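Local atomic coordinates of alpha-1,6-mannanase (Bacteroides thetaiotaomicron, PDB entry 4V1S), a protein that probably hydrolyses alpha-1,6-mannosidic linkages in mannan chains as a family 76 glycoside hydrolase of a gut bacterium. Residues A[239-244]-A[260-265]. Residues are numbered along the deposited sequence; the frame is centred on the assembly and turned at random.
Sequences LLDKSD and TQKWSY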
ATOM      1  N   LEU A 239       8.878 -14.183  11.501  1.00 15.24           N
ATOM      2  CA  LEU A 239       8.312 -14.296  10.173  1.00 14.52           C
ATOM      3  C   LEU A 239       9.278 -14.076   9.007  1.00 15.79           C
ATOM      4  O   LEU A 239       8.864 -14.128   7.851  1.00 16.94           O
ATOM      5  CB  LEU A 239       7.088 -13.387  10.033  1.00 15.70           C
ATOM      6  CG  LEU A 239       5.914 -13.797  10.924  1.00 16.05           C
ATOM      7  CD1 LEU A 239       4.911 -12.667  11.104  1.00 18.29           C
ATOM      8  CD2 LEU A 239       5.251 -15.059  10.354  1.00 17.00           C
ATOM      9  N   LEU A 240      10.551 -13.855   9.306  1.00 16.79           N
ATOM     10  CA  LEU A 240      11.570 -13.711   8.261  1.00 16.63           C
ATOM     11  C   LEU A 240      12.250 -15.044   8.014  1.00 17.26           C
ATOM     12  O   LEU A 240      12.743 -15.673   8.951  1.00 18.78           O
ATOM     13  CB  LEU A 240      12.598 -12.668   8.656  1.00 18.25           C
ATOM     14  CG  LEU A 240      13.772 -12.409   7.694  1.00 19.15           C
ATOM     15  CD1 LEU A 240      13.279 -11.764   6.424  1.00 18.55           C
ATOM     16  CD2 LEU A 240      14.798 -11.516   8.354  1.00 20.62           C
ATOM     17  N   ASP A 241      12.274 -15.457   6.753  1.00 16.97           N
ATOM     18  CA  ASP A 241      12.969 -16.657   6.345  1.00 18.14           C
ATOM     19  C   ASP A 241      14.428 -16.286   6.101  1.00 18.84           C
ATOM     20  O   ASP A 241      14.747 -15.590   5.141  1.00 18.08           O
ATOM     21  CB  ASP A 241      12.334 -17.206   5.066  1.00 17.93           C
ATOM     22  CG  ASP A 241      12.904 -18.559   4.648  1.00 18.36           C
ATOM     23  OD1 ASP A 241      14.003 -18.931   5.132  1.00 21.86           O
ATOM     24  OD2 ASP A 241      12.248 -19.242   3.824  1.00 18.48           O
ATOM     25  N   LYS A 242      15.311 -16.755   6.975  1.00 18.95           N
ATOM     26  CA  LYS A 242      16.730 -16.437   6.873  1.00 21.91           C
ATOM     27  C   LYS A 242      17.387 -17.010   5.623  1.00 22.21           C
ATOM     28  O   LYS A 242      18.434 -16.526   5.216  1.00 26.14           O
ATOM     29  CB  LYS A 242      17.476 -16.951   8.112  1.00 26.64           C
ATOM     30  N   SER A 243      16.791 -18.038   5.019  1.00 20.50           N
ATOM     31  CA  SER A 243      17.399 -18.677   3.840  1.00 21.93           C
ATOM     32  C   SER A 243      17.317 -17.810   2.575  1.00 20.49           C
ATOM     33  O   SER A 243      18.161 -17.945   1.682  1.00 25.04           O
ATOM     34  CB  SER A 243      16.777 -20.043   3.573  1.00 26.52           C
ATOM     35  OG  SER A 243      15.472 -19.947   3.016  1.00 26.90           O
ATOM     36  N   ASP A 244      16.308 -16.939   2.485  1.00 17.47           N
ATOM     37  CA  ASP A 244      16.181 -16.061   1.309  1.00 17.84           C
ATOM     38  C   ASP A 244      15.806 -14.622   1.625  1.00 17.37           C
ATOM     39  O   ASP A 244      15.635 -13.820   0.714  1.00 18.58           O
ATOM     40  CB  ASP A 244      15.202 -16.639   0.290  1.00 19.63           C
ATOM     41  CG  ASP A 244      13.785 -16.740   0.819  1.00 16.80           C
ATOM     42  OD1 ASP A 244      13.524 -16.348   1.990  1.00 16.90           O
ATOM     43  OD2 ASP A 244      12.931 -17.254   0.068  1.00 19.79           O
ATOM     44  N   THR A 260       3.657 -20.241   5.622  1.00 17.43           N
ATOM     45  CA  THR A 260       4.879 -19.886   4.912  1.00 17.12           C
ATOM     46  C   THR A 260       4.660 -19.334   3.500  1.00 16.28           C
ATOM     47  O   THR A 260       5.632 -19.096   2.796  1.00 18.11           O
ATOM     48  CB  THR A 260       5.832 -21.075   4.840  1.00 20.67           C
ATOM     49  OG1 THR A 260       5.196 -22.162   4.165  1.00 23.40           O
ATOM     50  CG2 THR A 260       6.237 -21.529   6.228  1.00 22.56           C
ATOM     51  N   GLN A 261       3.407 -19.102   3.097  1.00 15.95           N
ATOM     52  CA  GLN A 261       3.143 -18.415   1.825  1.00 17.60           C
ATOM     53  C   GLN A 261       3.900 -17.100   1.762  1.00 16.01           C
ATOM     54  O   GLN A 261       3.781 -16.258   2.647  1.00 15.87           O
ATOM     55  CB  GLN A 261       1.661 -18.149   1.621  1.00 20.46           C
ATOM     56  CG  GLN A 261       1.326 -17.331   0.385  1.00 23.86           C
ATOM     57  CD  GLN A 261       1.576 -18.082  -0.917  1.00 27.52           C
ATOM     58  OE1 GLN A 261       1.296 -19.295  -1.017  1.00 37.20           O
ATOM     59  NE2 GLN A 261       2.078 -17.372  -1.938  1.00 28.16           N
ATOM     60  N   LYS A 262       4.680 -16.942   0.698  1.00 16.26           N
ATOM     61  CA  LYS A 262       5.431 -15.711   0.466  1.00 14.10           C
ATOM     62  C   LYS A 262       4.710 -14.838  -0.543  1.00 15.16           C
ATOM     63  O   LYS A 262       4.479 -15.254  -1.678  1.00 16.57           O
ATOM     64  CB  LYS A 262       6.827 -16.036  -0.029  1.00 13.46           C
ATOM     65  CG  LYS A 262       7.683 -16.564   1.116  1.00 15.77           C
ATOM     66  CD  LYS A 262       9.009 -17.106   0.691  1.00 16.30           C
ATOM     67  CE  LYS A 262       9.745 -17.619   1.916  1.00 16.10           C
ATOM     68  NZ  LYS A 262      10.914 -18.453   1.539  1.00 17.24           N
ATOM     69  N   TRP A 263       4.399 -13.619  -0.112  1.00 14.16           N
ATOM     70  CA  TRP A 263       3.766 -12.629  -0.956  1.00 13.59           C
ATOM     71  C   TRP A 263       4.687 -11.438  -1.109  1.00 13.07           C
ATOM     72  O   TRP A 263       5.310 -10.986  -0.133  1.00 13.69           O
ATOM     73  CB  TRP A 263       2.449 -12.115  -0.336  1.00 13.21           C
ATOM     74  CG  TRP A 263       1.384 -13.158  -0.242  1.00 15.33           C
ATOM     75  CD1 TRP A 263       0.809 -13.603   0.871  1.00 17.55           C
ATOM     76  CD2 TRP A 263       0.721 -13.812  -1.339  1.00 16.66           C
ATOM     77  NE1 TRP A 263      -0.143 -14.553   0.577  1.00 21.37           N
ATOM     78  CE2 TRP A 263      -0.223 -14.688  -0.788  1.00 18.81           C
ATOM     79  CE3 TRP A 263       0.852 -13.752  -2.732  1.00 15.31           C
ATOM     80  CZ2 TRP A 263      -1.050 -15.494  -1.580  1.00 20.77           C
ATOM     81  CZ3 TRP A 263       0.046 -14.535  -3.528  1.00 16.01           C
ATOM     82  CH2 TRP A 263      -0.909 -15.404  -2.943  1.00 18.19           C
ATOM     83  N   SER A 264       4.648 -10.843  -2.290  1.00 12.43           N
ATOM     84  CA  SER A 264       5.497  -9.695  -2.589  1.00 11.59           C
ATOM     85  C   SER A 264       5.334  -8.511  -1.636  1.00 12.81           C
ATOM     86  O   SER A 264       6.340  -7.919  -1.246  1.00 13.70           O
ATOM     87  CB  SER A 264       5.312  -9.241  -4.051  1.00 13.15           C
ATOM     88  OG  SER A 264       3.961  -8.913  -4.314  1.00 12.77           O
ATOM     89  N   TYR A 265       4.099  -8.159  -1.271  1.00 11.72           N
ATOM     90  CA  TYR A 265       3.871  -6.991  -0.465  1.00 11.26           C
ATOM     91  C   TYR A 265       4.346  -7.120   0.985  1.00 12.59           C
ATOM     92  O   TYR A 265       4.619  -6.135   1.636  1.00 11.84           O
ATOM     93  CB  TYR A 265       2.417  -6.546  -0.523  1.00 11.70           C
ATOM     94  CG  TYR A 265       1.399  -7.281   0.340  1.00 12.18           C
ATOM     95  CD1 TYR A 265       1.452  -8.683   0.553  1.00 13.45           C
ATOM     96  CD2 TYR A 265       0.345  -6.583   0.911  1.00 12.46           C
ATOM     97  CE1 TYR A 265       0.509  -9.339   1.320  1.00 14.61           C
ATOM     98  CE2 TYR A 265      -0.597  -7.218   1.687  1.00 12.89           C
ATOM     99  CZ  TYR A 265      -0.528  -8.596   1.894  1.00 14.10           C
ATOM    100  OH  TYR A 265      -1.470  -9.206   2.671  1.00 15.35           O
TER
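Lys262 places its ammonium group between the carboxylates of Asp241 and Asp244, and NZ forms a salt-bridging hydrogen bond to each. Lys262 NZ lies 2.8 Å from Asp241 OD2, meeting it on the anti side, 31° out of the carboxylate plane. Asp244 OD2, also 2.8 Å from Lys262 NZ, is met on its syn side and somewhat closer to the plane. Asp244 meets the lysine head-on, while the Asp241 side chain lies roughly perpendicular to it. Beyond CG the lysine chain is fully extended (chi2 171°, chi3 -179°), which carries the charge across to the turn; the side chain also touches Trp248 of strand 246-252. Two negative charges this close would probably favour a protonated lysine. The second oxygen of each acid is held within the turn itself. Asp241 OD1 accepts from Ser243 N at 2.9 Å, an Asx turn, and from Ser243 OG at 2.8 Å, both donors on the same face of the carboxylate; Asp244 OD1 accepts from Leu246 N. With an alanine at Asp241, Lys262 would keep one carboxylate of the two and both Ser243 donors would lose their acceptor, which is likely to leave the turn less firmly set. This salt-bridge network at the surface ties the Asx turn between strands 240-241 and 246-252 to the loop leading into helix 264-281, in an enzyme of the helix-rich six-hairpin glycosidase clan.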